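Local coordinates for protein galectin (Ovis aries, PDB 6N44) that binds beta-D-galactose as a lectin of the galectin family and has anti-parasitic activity in sheep that depends on its oligomeric assembly, at residues A[19-24]-A[91-96]; A[26-31]-A[84-89]; A[36-41]-A[129-134]; A[77-82]-A[109-114]. One frame throughout, in Å; residues are numbered along the deposited sequence.

Contact 1: A[19-24]-A[91-96]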
loop_
_atom_site.group_PDB
_atom_site.type_symbol
_atom_site.label_atom_id
_atom_site.label_comp_id
_atom_site.label_asym_id
_atom_site.label_seq_id
_atom_site.Cartn_x
_atom_site.Cartn_y
_atom_site.Cartn_z
ATOM N N CYS A 19 -6.833 -0.325 -3.394
ATOM C CA CYS A 19 -5.584 -0.806 -2.799
ATOM C C CYS A 19 -4.505 0.195 -3.205
ATOM O O CYS A 19 -3.859 0.029 -4.240
ATOM C CB CYS A 19 -5.224 -2.215 -3.254
ATOM S SG CYS A 19 -3.701 -2.797 -2.459
ATOM N N TYR A 20 -4.334 1.229 -2.379
ATOM C CA TYR A 20 -3.537 2.403 -2.723
ATOM C C TYR A 20 -2.784 2.890 -1.492
ATOM O O TYR A 20 -3.358 2.969 -0.404
ATOM C CB TYR A 20 -4.444 3.518 -3.259
ATOM C CG TYR A 20 -3.726 4.687 -3.883
ATOM C CD1 TYR A 20 -3.553 4.760 -5.269
ATOM C CD2 TYR A 20 -3.236 5.721 -3.102
ATOM C CE1 TYR A 20 -2.908 5.834 -5.854
ATOM C CE2 TYR A 20 -2.583 6.811 -3.673
ATOM C CZ TYR A 20 -2.419 6.857 -5.043
ATOM O OH TYR A 20 -1.799 7.939 -5.607
ATOM N N MET A 21 -1.510 3.235 -1.663
ATOM C CA MET A 21 -0.669 3.639 -0.546
ATOM C C MET A 21 -0.025 4.987 -0.815
ATOM O O MET A 21 0.478 5.232 -1.916
ATOM C CB MET A 21 0.425 2.632 -0.258
ATOM C CG MET A 21 1.264 3.038 0.958
ATOM S SD MET A 21 2.593 1.870 1.234
ATOM C CE MET A 21 1.641 0.366 1.334
ATOM N N VAL A 22 -0.062 5.852 0.200
ATOM C CA VAL A 22 0.706 7.090 0.263
ATOM C C VAL A 22 1.715 6.938 1.389
ATOM O O VAL A 22 1.343 6.559 2.508
ATOM C CB VAL A 22 -0.195 8.309 0.535
ATOM C CG1 VAL A 22 0.661 9.600 0.620
ATOM C CG2 VAL A 22 -1.309 8.430 -0.516
ATOM N N LYS A 23 2.981 7.236 1.107
ATOM C CA LYS A 23 4.024 7.207 2.125
ATOM C C LYS A 23 4.721 8.557 2.162
ATOM O O LYS A 23 5.359 8.952 1.182
ATOM C CB LYS A 23 5.051 6.109 1.865
ATOM C CG LYS A 23 6.069 6.027 3.003
ATOM C CD LYS A 23 7.186 5.053 2.734
ATOM C CE LYS A 23 6.653 3.661 2.430
ATOM N NZ LYS A 23 7.775 2.655 2.458
ATOM N N ILE A 24 4.616 9.238 3.299
ATOM C CA ILE A 24 5.186 10.567 3.519
ATOM C C ILE A 24 6.310 10.441 4.533
ATOM O O ILE A 24 6.131 9.829 5.593
ATOM C CB ILE A 24 4.123 11.549 4.040
ATOM C CG1 ILE A 24 3.066 11.808 2.965
ATOM C CG2 ILE A 24 4.779 12.849 4.556
ATOM C CD1 ILE A 24 1.699 12.138 3.539
ATOM N N GLU A 91 7.695 8.495 9.494
ATOM C CA GLU A 91 7.083 7.970 8.288
ATOM C C GLU A 91 5.584 7.840 8.511
ATOM O O GLU A 91 5.142 7.048 9.351
ATOM C CB GLU A 91 7.684 6.617 7.920
ATOM C CG GLU A 91 7.013 5.997 6.735
ATOM C CD GLU A 91 7.613 4.644 6.402
ATOM O OE1 GLU A 91 6.834 3.678 6.265
ATOM O OE2 GLU A 91 8.861 4.558 6.306
ATOM N N LEU A 92 4.810 8.605 7.755
ATOM C CA LEU A 92 3.359 8.600 7.835
ATOM C C LEU A 92 2.810 7.906 6.592
ATOM O O LEU A 92 3.115 8.315 5.462
ATOM C CB LEU A 92 2.833 10.028 7.961
ATOM C CG LEU A 92 1.343 10.284 7.745
ATOM C CD1 LEU A 92 0.478 9.602 8.819
ATOM C CD2 LEU A 92 1.101 11.783 7.722
ATOM N N GLN A 93 2.010 6.859 6.800
ATOM C CA GLN A 93 1.419 6.094 5.704
ATOM C C GLN A 93 -0.097 6.172 5.738
ATOM O O GLN A 93 -0.708 5.963 6.795
ATOM C CB GLN A 93 1.818 4.618 5.770
ATOM C CG GLN A 93 3.230 4.307 5.350
ATOM C CD GLN A 93 3.537 2.846 5.596
ATOM O OE1 GLN A 93 3.651 2.414 6.753
ATOM N NE2 GLN A 93 3.610 2.059 4.514
ATOM N N PHE A 94 -0.701 6.400 4.570
ATOM C CA PHE A 94 -2.135 6.247 4.384
ATOM C C PHE A 94 -2.374 5.089 3.437
ATOM O O PHE A 94 -1.818 5.049 2.335
ATOM C CB PHE A 94 -2.793 7.520 3.821
ATOM C CG PHE A 94 -2.675 8.714 4.719
ATOM C CD1 PHE A 94 -1.570 9.551 4.636
ATOM C CD2 PHE A 94 -3.660 8.998 5.645
ATOM C CE1 PHE A 94 -1.445 10.671 5.463
ATOM C CE2 PHE A 94 -3.553 10.114 6.483
ATOM C CZ PHE A 94 -2.438 10.957 6.388
ATOM N N LEU A 95 -3.207 4.161 3.867
ATOM C CA LEU A 95 -3.615 3.018 3.069
ATOM C C LEU A 95 -5.075 3.204 2.697
ATOM O O LEU A 95 -5.931 3.242 3.584
ATOM C CB LEU A 95 -3.412 1.729 3.865
ATOM C CG LEU A 95 -3.666 0.424 3.128
ATOM C CD1 LEU A 95 -2.810 0.335 1.863
ATOM C CD2 LEU A 95 -3.383 -0.733 4.098
ATOM N N VAL A 96 -5.357 3.340 1.402
ATOM C CA VAL A 96 -6.731 3.489 0.934
ATOM C C VAL A 96 -7.285 2.102 0.607
ATOM O O VAL A 96 -6.754 1.388 -0.252
ATOM C CB VAL A 96 -6.822 4.432 -0.279
ATOM C CG1 VAL A 96 -8.268 4.729 -0.601
ATOM C CG2 VAL A 96 -6.059 5.730 -0.006
HETATM O O HOH W 1 10.276 3.583 3.907
HETATM O O HOH W 2 7.775 1.553 5.199
#

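Contact 2: A[26-31]-A[84-89]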
loop_
_atom_site.group_PDB
_atom_site.type_symbol
_atom_site.label_atom_id
_atom_site.label_comp_id
_atom_site.label_asym_id
_atom_site.label_seq_id
_atom_site.Cartn_x
_atom_site.Cartn_y
_atom_site.Cartn_z
ATOM N N ALA A 26 8.764 12.966 6.737
ATOM C CA ALA A 26 8.872 14.372 7.117
ATOM C C ALA A 26 9.377 14.484 8.552
ATOM O O ALA A 26 9.551 13.483 9.254
ATOM C CB ALA A 26 7.523 15.088 6.957
ATOM N N ASN A 27 9.592 15.728 8.987
ATOM C CA ASN A 27 10.033 16.029 10.342
ATOM C C ASN A 27 9.416 17.352 10.772
ATOM O O ASN A 27 9.459 18.325 10.011
ATOM C CB ASN A 27 11.558 16.118 10.408
ATOM C CG ASN A 27 12.082 16.121 11.826
ATOM O OD1 ASN A 27 11.320 16.284 12.793
ATOM N ND2 ASN A 27 13.394 15.937 11.966
ATOM N N LEU A 28 8.863 17.394 11.983
ATOM C CA LEU A 28 8.247 18.622 12.479
ATOM C C LEU A 28 9.304 19.656 12.846
ATOM O O LEU A 28 10.331 19.335 13.454
ATOM C CB LEU A 28 7.371 18.335 13.697
ATOM C CG LEU A 28 6.190 17.393 13.493
ATOM C CD1 LEU A 28 5.771 16.841 14.835
ATOM C CD2 LEU A 28 5.038 18.125 12.821
ATOM N N LEU A 29 9.033 20.903 12.470
ATOM C CA LEU A 29 9.854 22.061 12.795
ATOM C C LEU A 29 9.560 22.552 14.216
ATOM O O LEU A 29 8.675 22.053 14.918
ATOM C CB LEU A 29 9.599 23.199 11.799
ATOM C CG LEU A 29 10.080 23.032 10.352
ATOM C CD1 LEU A 29 9.549 24.119 9.430
ATOM C CD2 LEU A 29 11.591 22.993 10.294
ATOM N N SER A 30 10.301 23.580 14.628
ATOM C CA SER A 30 10.060 24.306 15.872
ATOM C C SER A 30 9.707 25.743 15.514
ATOM O O SER A 30 10.541 26.648 15.659
ATOM C CB SER A 30 11.283 24.268 16.781
ATOM O OG SER A 30 11.617 22.940 17.123
ATOM N N PRO A 31 8.492 25.996 15.042
ATOM C CA PRO A 31 8.142 27.361 14.644
ATOM C C PRO A 31 8.107 28.308 15.837
ATOM O O PRO A 31 7.807 27.919 16.972
ATOM C CB PRO A 31 6.754 27.202 14.012
ATOM C CG PRO A 31 6.202 25.990 14.636
ATOM C CD PRO A 31 7.367 25.067 14.859
ATOM N N PHE A 84 4.054 11.171 16.894
ATOM C CA PHE A 84 4.860 12.216 16.253
ATOM C C PHE A 84 5.746 12.884 17.294
ATOM O O PHE A 84 5.294 13.763 18.021
ATOM C CB PHE A 84 3.975 13.263 15.589
ATOM C CG PHE A 84 3.068 12.723 14.554
ATOM C CD1 PHE A 84 3.527 12.508 13.259
ATOM C CD2 PHE A 84 1.740 12.446 14.856
ATOM C CE1 PHE A 84 2.672 12.030 12.285
ATOM C CE2 PHE A 84 0.883 11.975 13.894
ATOM C CZ PHE A 84 1.343 11.759 12.597
ATOM N N VAL A 85 7.014 12.491 17.350
ATOM C CA VAL A 85 7.972 13.075 18.283
ATOM C C VAL A 85 8.727 14.180 17.545
ATOM O O VAL A 85 9.477 13.873 16.603
ATOM C CB VAL A 85 8.945 12.023 18.827
ATOM C CG1 VAL A 85 9.694 12.569 20.019
ATOM C CG2 VAL A 85 8.205 10.733 19.169
ATOM N N PRO A 86 8.571 15.459 17.929
ATOM C CA PRO A 86 9.475 16.433 17.304
ATOM C C PRO A 86 10.838 16.371 18.000
ATOM O O PRO A 86 10.872 16.023 19.178
ATOM C CB PRO A 86 8.769 17.785 17.535
ATOM C CG PRO A 86 7.570 17.483 18.471
ATOM C CD PRO A 86 7.742 16.073 18.979
ATOM N N GLY A 87 11.937 16.608 17.297
ATOM C CA GLY A 87 11.955 16.687 15.850
ATOM C C GLY A 87 12.594 15.415 15.313
ATOM O O GLY A 87 13.596 15.471 14.602
ATOM N N GLN A 88 12.031 14.264 15.695
ATOM C CA GLN A 88 12.422 12.995 15.098
ATOM C C GLN A 88 11.755 12.860 13.738
ATOM O O GLN A 88 10.560 13.140 13.616
ATOM C CB GLN A 88 12.001 11.817 15.981
ATOM C CG GLN A 88 12.688 11.755 17.329
ATOM C CD GLN A 88 14.170 11.460 17.199
ATOM O OE1 GLN A 88 14.563 10.404 16.693
ATOM N NE2 GLN A 88 15.004 12.398 17.646
ATOM N N PRO A 89 12.479 12.451 12.703
ATOM C CA PRO A 89 11.818 12.177 11.424
ATOM C C PRO A 89 10.842 11.021 11.577
ATOM O O PRO A 89 11.085 10.073 12.328
ATOM C CB PRO A 89 12.979 11.828 10.486
ATOM C CG PRO A 89 14.177 12.510 11.122
ATOM C CD PRO A 89 13.942 12.345 12.606
HETATM O O HOH W 3 8.835 15.331 13.761
#

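Contact 3: A[36-41]-A[129-134]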
loop_
_atom_site.group_PDB
_atom_site.type_symbol
_atom_site.label_atom_id
_atom_site.label_comp_id
_atom_site.label_asym_id
_atom_site.label_seq_id
_atom_site.Cartn_x
_atom_site.Cartn_y
_atom_site.Cartn_z
ATOM N N PRO A 36 4.112 23.005 16.133
ATOM C CA PRO A 36 4.039 22.645 14.705
ATOM C C PRO A 36 2.791 21.827 14.373
ATOM O O PRO A 36 2.357 20.974 15.147
ATOM C CB PRO A 36 5.310 21.822 14.494
ATOM C CG PRO A 36 5.581 21.212 15.880
ATOM C CD PRO A 36 5.233 22.341 16.822
ATOM N N GLU A 37 2.221 22.082 13.199
ATOM C CA GLU A 37 1.059 21.355 12.706
ATOM C C GLU A 37 1.435 20.552 11.469
ATOM O O GLU A 37 2.361 20.902 10.737
ATOM C CB GLU A 37 -0.084 22.310 12.337
ATOM C CG GLU A 37 -0.300 23.435 13.316
ATOM C CD GLU A 37 -1.601 24.209 13.089
ATOM O OE1 GLU A 37 -2.241 24.036 12.023
ATOM O OE2 GLU A 37 -1.997 24.986 13.994
ATOM N N LEU A 38 0.690 19.482 11.241
ATOM C CA LEU A 38 0.787 18.668 10.040
ATOM C C LEU A 38 -0.615 18.497 9.473
ATOM O O LEU A 38 -1.562 18.236 10.221
ATOM C CB LEU A 38 1.422 17.297 10.368
ATOM C CG LEU A 38 1.275 16.188 9.330
ATOM C CD1 LEU A 38 1.967 16.579 8.013
ATOM C CD2 LEU A 38 1.845 14.902 9.902
ATOM N N GLN A 39 -0.756 18.645 8.157
ATOM C CA GLN A 39 -2.072 18.553 7.541
ATOM C C GLN A 39 -1.982 17.854 6.192
ATOM O O GLN A 39 -1.190 18.263 5.338
ATOM C CB GLN A 39 -2.703 19.938 7.357
ATOM C CG GLN A 39 -4.102 19.842 6.772
ATOM C CD GLN A 39 -4.794 21.172 6.795
ATOM O OE1 GLN A 39 -5.272 21.604 7.840
ATOM N NE2 GLN A 39 -4.825 21.846 5.655
ATOM N N VAL A 40 -2.786 16.809 5.999
ATOM C CA VAL A 40 -2.816 16.060 4.738
ATOM C C VAL A 40 -4.245 16.039 4.217
ATOM O O VAL A 40 -5.156 15.550 4.898
ATOM C CB VAL A 40 -2.286 14.621 4.881
ATOM C CG1 VAL A 40 -2.344 13.902 3.523
ATOM C CG2 VAL A 40 -0.859 14.606 5.428
ATOM N N ASP A 41 -4.436 16.541 3.000
ATOM C CA ASP A 41 -5.750 16.609 2.373
ATOM C C ASP A 41 -5.787 15.642 1.199
ATOM O O ASP A 41 -4.995 15.768 0.255
ATOM C CB ASP A 41 -6.085 18.025 1.884
ATOM C CG ASP A 41 -6.538 18.947 3.014
ATOM O OD1 ASP A 41 -6.681 18.457 4.154
ATOM O OD2 ASP A 41 -6.766 20.160 2.764
ATOM N N GLY A 129 2.336 21.914 6.376
ATOM C CA GLY A 129 2.421 22.130 7.803
ATOM C C GLY A 129 3.768 22.708 8.193
ATOM O O GLY A 129 4.580 23.109 7.358
ATOM N N ASP A 130 4.009 22.755 9.498
ATOM C CA ASP A 130 5.313 23.165 10.018
ATOM C C ASP A 130 6.274 21.977 9.969
ATOM O O ASP A 130 6.639 21.373 10.982
ATOM C CB ASP A 130 5.143 23.716 11.424
ATOM C CG ASP A 130 4.099 24.797 11.470
ATOM O OD1 ASP A 130 4.382 25.891 10.925
ATOM O OD2 ASP A 130 2.995 24.541 12.001
ATOM N N ILE A 131 6.689 21.638 8.745
ATOM C CA ILE A 131 7.440 20.413 8.512
ATOM C C ILE A 131 8.540 20.649 7.489
ATOM O O ILE A 131 8.440 21.525 6.624
ATOM C CB ILE A 131 6.513 19.261 8.032
ATOM C CG1 ILE A 131 5.804 19.645 6.734
ATOM C CG2 ILE A 131 5.480 18.898 9.091
ATOM C CD1 ILE A 131 5.010 18.496 6.107
ATOM N N VAL A 132 9.596 19.850 7.592
ATOM C CA VAL A 132 10.492 19.601 6.470
ATOM C C VAL A 132 10.050 18.289 5.829
ATOM O O VAL A 132 10.074 17.230 6.472
ATOM C CB VAL A 132 11.965 19.557 6.900
ATOM C CG1 VAL A 132 12.855 19.252 5.684
ATOM C CG2 VAL A 132 12.374 20.896 7.519
ATOM N N LEU A 133 9.613 18.372 4.576
ATOM C CA LEU A 133 9.063 17.238 3.845
ATOM C C LEU A 133 10.153 16.685 2.935
ATOM O O LEU A 133 10.660 17.408 2.070
ATOM C CB LEU A 133 7.847 17.672 3.028
ATOM C CG LEU A 133 7.191 16.616 2.132
ATOM C CD1 LEU A 133 6.522 15.536 2.969
ATOM C CD2 LEU A 133 6.183 17.270 1.203
ATOM N N THR A 134 10.530 15.425 3.137
ATOM C CA THR A 134 11.618 14.880 2.331
ATOM C C THR A 134 11.150 13.994 1.187
ATOM O O THR A 134 11.788 14.003 0.131
ATOM C CB THR A 134 12.632 14.104 3.199
ATOM O OG1 THR A 134 11.999 12.997 3.849
ATOM C CG2 THR A 134 13.232 15.011 4.246
#

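Contact 4: A[77-82]-A[109-114]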
loop_
_atom_site.group_PDB
_atom_site.type_symbol
_atom_site.label_atom_id
_atom_site.label_comp_id
_atom_site.label_asym_id
_atom_site.label_seq_id
_atom_site.Cartn_x
_atom_site.Cartn_y
_atom_site.Cartn_z
ATOM N N GLN A 77 -13.588 13.182 13.827
ATOM C CA GLN A 77 -13.043 12.013 14.503
ATOM C C GLN A 77 -11.722 12.459 15.120
ATOM O O GLN A 77 -10.785 12.810 14.397
ATOM C CB GLN A 77 -12.856 10.839 13.538
ATOM C CG GLN A 77 -12.360 9.572 14.249
ATOM C CD GLN A 77 -12.150 8.375 13.318
ATOM O OE1 GLN A 77 -12.707 8.303 12.214
ATOM N NE2 GLN A 77 -11.334 7.433 13.767
ATOM N N LYS A 78 -11.650 12.470 16.457
ATOM C CA LYS A 78 -10.526 13.069 17.167
ATOM C C LYS A 78 -9.899 12.070 18.127
ATOM O O LYS A 78 -10.616 11.351 18.823
ATOM C CB LYS A 78 -10.966 14.319 17.946
ATOM C CG LYS A 78 -9.945 14.760 18.977
ATOM C CD LYS A 78 -10.471 15.872 19.890
ATOM C CE LYS A 78 -10.588 17.196 19.154
ATOM N NZ LYS A 78 -10.567 18.362 20.094
ATOM N N LEU A 79 -8.562 12.039 18.189
ATOM C CA LEU A 79 -7.886 11.120 19.098
ATOM C C LEU A 79 -6.551 11.697 19.542
ATOM O O LEU A 79 -6.058 12.688 18.997
ATOM C CB LEU A 79 -7.664 9.742 18.459
ATOM C CG LEU A 79 -6.715 9.748 17.262
ATOM C CD1 LEU A 79 -5.870 8.481 17.224
ATOM C CD2 LEU A 79 -7.524 9.891 15.994
ATOM N N HIS A 80 -5.969 11.047 20.549
ATOM C CA HIS A 80 -4.649 11.371 21.066
ATOM C C HIS A 80 -3.641 10.332 20.598
ATOM O O HIS A 80 -3.950 9.139 20.534
ATOM C CB HIS A 80 -4.640 11.415 22.599
ATOM C CG HIS A 80 -5.558 12.442 23.182
ATOM N ND1 HIS A 80 -5.100 13.594 23.785
ATOM C CD2 HIS A 80 -6.910 12.488 23.263
ATOM C CE1 HIS A 80 -6.128 14.304 24.211
ATOM N NE2 HIS A 80 -7.239 13.655 23.906
ATOM N N THR A 81 -2.433 10.783 20.281
ATOM C CA THR A 81 -1.367 9.864 19.929
ATOM C C THR A 81 -0.042 10.489 20.321
ATOM O O THR A 81 0.105 11.714 20.349
ATOM C CB THR A 81 -1.367 9.511 18.430
ATOM O OG1 THR A 81 -0.259 8.653 18.144
ATOM C CG2 THR A 81 -1.242 10.762 17.582
ATOM N N GLU A 82 0.919 9.629 20.631
ATOM C CA GLU A 82 2.285 10.036 20.904
ATOM C C GLU A 82 3.217 9.723 19.741
ATOM O O GLU A 82 4.438 9.829 19.892
ATOM C CB GLU A 82 2.777 9.361 22.184
ATOM C CG GLU A 82 2.098 9.900 23.430
ATOM C CD GLU A 82 2.359 11.393 23.629
ATOM O OE1 GLU A 82 3.507 11.760 23.976
ATOM O OE2 GLU A 82 1.424 12.205 23.431
ATOM N N PRO A 109 -0.021 1.127 13.516
ATOM C CA PRO A 109 -1.348 1.668 13.184
ATOM C C PRO A 109 -1.796 2.689 14.221
ATOM O O PRO A 109 -1.742 2.439 15.426
ATOM C CB PRO A 109 -2.249 0.426 13.194
ATOM C CG PRO A 109 -1.589 -0.485 14.163
ATOM C CD PRO A 109 -0.098 -0.271 13.979
ATOM N N ILE A 110 -2.257 3.837 13.741
ATOM C CA ILE A 110 -2.694 4.928 14.596
ATOM C C ILE A 110 -4.211 5.054 14.619
ATOM O O ILE A 110 -4.796 5.250 15.686
ATOM C CB ILE A 110 -2.047 6.264 14.169
ATOM C CG1 ILE A 110 -0.527 6.158 14.249
ATOM C CG2 ILE A 110 -2.536 7.394 15.048
ATOM C CD1 ILE A 110 -0.032 5.503 15.501
ATOM N N CYS A 111 -4.862 4.966 13.458
ATOM C CA CYS A 111 -6.293 5.228 13.379
ATOM C C CYS A 111 -6.778 4.880 11.978
ATOM O O CYS A 111 -5.987 4.674 11.055
ATOM C CB CYS A 111 -6.625 6.689 13.717
ATOM S SG CYS A 111 -5.717 7.941 12.740
ATOM N N GLN A 112 -8.098 4.814 11.838
ATOM C CA GLN A 112 -8.760 4.531 10.575
ATOM C C GLN A 112 -9.911 5.510 10.389
ATOM O O GLN A 112 -10.511 5.969 11.363
ATOM C CB GLN A 112 -9.287 3.085 10.517
ATOM C CG GLN A 112 -8.228 2.001 10.823
ATOM C CD GLN A 112 -7.904 1.863 12.319
ATOM O OE1 GLN A 112 -6.750 1.990 12.738
ATOM N NE2 GLN A 112 -8.923 1.593 13.121
ATOM N N PHE A 113 -10.230 5.807 9.127
ATOM C CA PHE A 113 -11.266 6.775 8.766
ATOM C C PHE A 113 -12.160 6.152 7.702
ATOM O O PHE A 113 -11.733 5.992 6.554
ATOM C CB PHE A 113 -10.641 8.077 8.248
ATOM C CG PHE A 113 -11.623 9.193 8.031
ATOM C CD1 PHE A 113 -12.024 9.995 9.091
ATOM C CD2 PHE A 113 -12.140 9.459 6.764
ATOM C CE1 PHE A 113 -12.930 11.040 8.903
ATOM C CE2 PHE A 113 -13.047 10.508 6.573
ATOM C CZ PHE A 113 -13.437 11.297 7.654
ATOM N N ALA A 114 -13.395 5.817 8.078
ATOM C CA ALA A 114 -14.371 5.286 7.131
ATOM C C ALA A 114 -14.679 6.292 6.024
ATOM O O ALA A 114 -14.825 7.488 6.276
ATOM C CB ALA A 114 -15.661 4.922 7.876
HETATM O O HOH W 4 -13.971 6.153 10.793
#

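Contact 1: A[19-24]-A[91-96]
Two neighbouring inner strands of the five-stranded sheet in the galectin beta-sandwich meet here: Tyr-20, Val-22 and Ile-24 form antiparallel hydrogen-bonded pairs with Val-96, Phe-94 and Leu-92. Each pair exchanges two backbone bonds, among them a short one from Val-96 N to Tyr-20 O at 2.7 Å and a nearly straight one from Val-22 N to Phe-94 O (N-H...O 174°). The non-hydrogen-bonded pairs between them, Met-21 with Leu-95 and Lys-23 with Gln-93, turn their side chains to the other face. Gln-93 CA adds a C-H...O contact of 3.2 Å to Val-22 O.

The alternation gives each face its own task in the jelly-roll sandwich. Ile-24 CD1 comes to the edge of the Phe-94 ring, 4.0 Å from CE1, and this side packs against strand 37-43, where Phe-42 meets the Phe-94 ring edge-to-face. Tyr-20 and Val-96 run alongside each other with their CB atoms 3.9 Å apart.

On the opposite face the Gln-93 amide lies near Met-21, its NE2 giving SD a weak 3.4 Å bond; the stronger partner of NE2 is Cys-19 O of the second subunit. Met-21 and Leu-95 each pack on their own counterparts in that subunit. Lys-23 CD lies 3.7 Å from Glu-91 CD; a bend about the CG-CD bond (chi3 -56°) then turns CE off the extended line. The charged atoms stay beyond salt-bridge range, Lys-23 NZ to Glu-91 OE1 being 4.1 Å, and two waters bridge them, one to each carboxylate oxygen.

Contact 2: A[26-31]-A[84-89]
With CG set beside its backbone N (chi1 -61°) and CD1 continuing the chain outward (chi2 159°), Leu-28 carries that methyl to both Phe-84 and Pro-86. Leu-28 CD1 lies 4.1 Å from Phe-84 CB, the two side chains meeting at about a right angle, and equally near Pro-86 CG on the proline ring. Asn-27, the preceding residue, swings its CG to the carbonyl side of its own backbone, which brings the amide against the Gly-87 carbonyl; Asn-27 CG is 3.2 Å from Gly-87 O.

The contact joins the end of strand 19-28 to the loop by which the chain passes from strand 72-80 of the six-stranded sheet to strand 90-97 of the five-stranded one. That loop folds tightly: Gln-88 N is bonded to Val-85 O at 2.7 Å, and the peptide between Pro-86 and Gly-87 is cis. Farther along, Pro-89 CA makes a C-H...O contact with Ala-26 O at 3.4 Å, just before the regular backbone pairing of Ala-26 with Phe-90.

A water ties the two backbones. It accepts from Leu-28 N at 2.7 Å and lies 2.8 Å from Gln-88 O, to which it probably donates.

Contact 3: A[36-41]-A[129-134]
Asp-130 meets Pro-36 first through its CB, which lies 3.6 Å from CB of the proline ring. Beyond it, CG stands beside the backbone N of Asp-130 itself (chi1 -53°), the turn that carries the carboxylate alongside Glu-37. Its OD2 accepts from Glu-37 N at 2.8 Å through the anti lone pair, with an N-H...O angle of 159°. The same oxygen lies 3.7 Å from Glu-37 CG, while OD1 has a long, weak ion pair with Lys-34.

Asp-130 also returns a backbone bond, its N reaching Glu-37 O at 2.8 Å. Glu-37 O is approached as well by Gly-129 CA at 3.2 Å, a C-H...O contact. Asp-130 sits at the centre of an inverse gamma turn, which leads the chain from strand 124-129 in one sheet into strand 131-138 in the other. Next to the turn, Leu-38 CD1 packs on Ile-131 CD1 inside the sandwich.

The carboxylates of Glu-37 and Asp-130 stand nearly perpendicular, with OE1 and OD2 5.3 Å apart. Their repulsion is probably eased because each has donors of its own: the Glu-37 amide and, weakly, Lys-34 for Asp-130, and Trp-57 NE1 for Glu-37 OE1.

Contact 4: A[77-82]-A[109-114]
Gln-77 NE2 donates to Gln-112 O at 2.9 Å, arriving nearly along the C=O axis although the N-H...O angle is a bent 145°. The carbonyl lies somewhat out of the amide plane of Gln-77. At the other end of that amide, OE1 accepts a hydrogen bond from a water 2.9 Å away, and this water in turn accepts from Ala-114 N, so both amide atoms are tied to strand 108-114. The extended Gln-77 side chain slides past Phe-113, OE1 lying 3.6 Å from ring atom CD1, with amide and ring planes only 17° apart.

Leu-79 holds CG between its backbone N and carbonyl carbon (chi1 65°), and both its methyls then reach Cys-111 CB. Leu-79 CD1 also touches Ile-110 CG2 at 4.1 Å. Thr-81 crosses Ile-110 at about a right angle; Thr-81 OG1 lies 4.0 Å from Ile-110 CG2, while OG1 accepts a bond from Ala-83 N.

Ile-110 and Cys-111 face Val-103 of strand 100-105 in a classic beta bulge. Strands 72-80 and 108-114 are outermost in the six- and five-stranded sheets; their segments 77-80 and 109-114 run antiparallel, the axes approaching to 8.8 Å, joined by side chains along one border of the sandwich, with Met-65 of strand 62-69 packed against Gln-77, Cys-111 and Phe-113.

How the contacts relate
Contact 1 supplies the centre of the five-stranded sheet, and contacts 2, 3 and 4 tie that sheet to the six-stranded one or to the loops between them. Contacts 1 and 3 share the core: Ile-24 CG2 packs 3.6 Å from Leu-133 CD1, and Leu-92 CD2 meets Leu-38 CD2. Contacts 2 and 3 join at one end of the sandwich, where Leu-29 N lies 2.9 Å from Asp-130 O, probably hydrogen-bonded. Contact 4, its centre about 17 Å from that of contact 3, closes another border. Contacts 3 and 4 both lie near the galactose site, with no galactose bound to this chain in the model: the side chain of Glu-37 is about 8 Å from that of Arg-55, and that of Phe-113 about 6 Å from that of Asn-66.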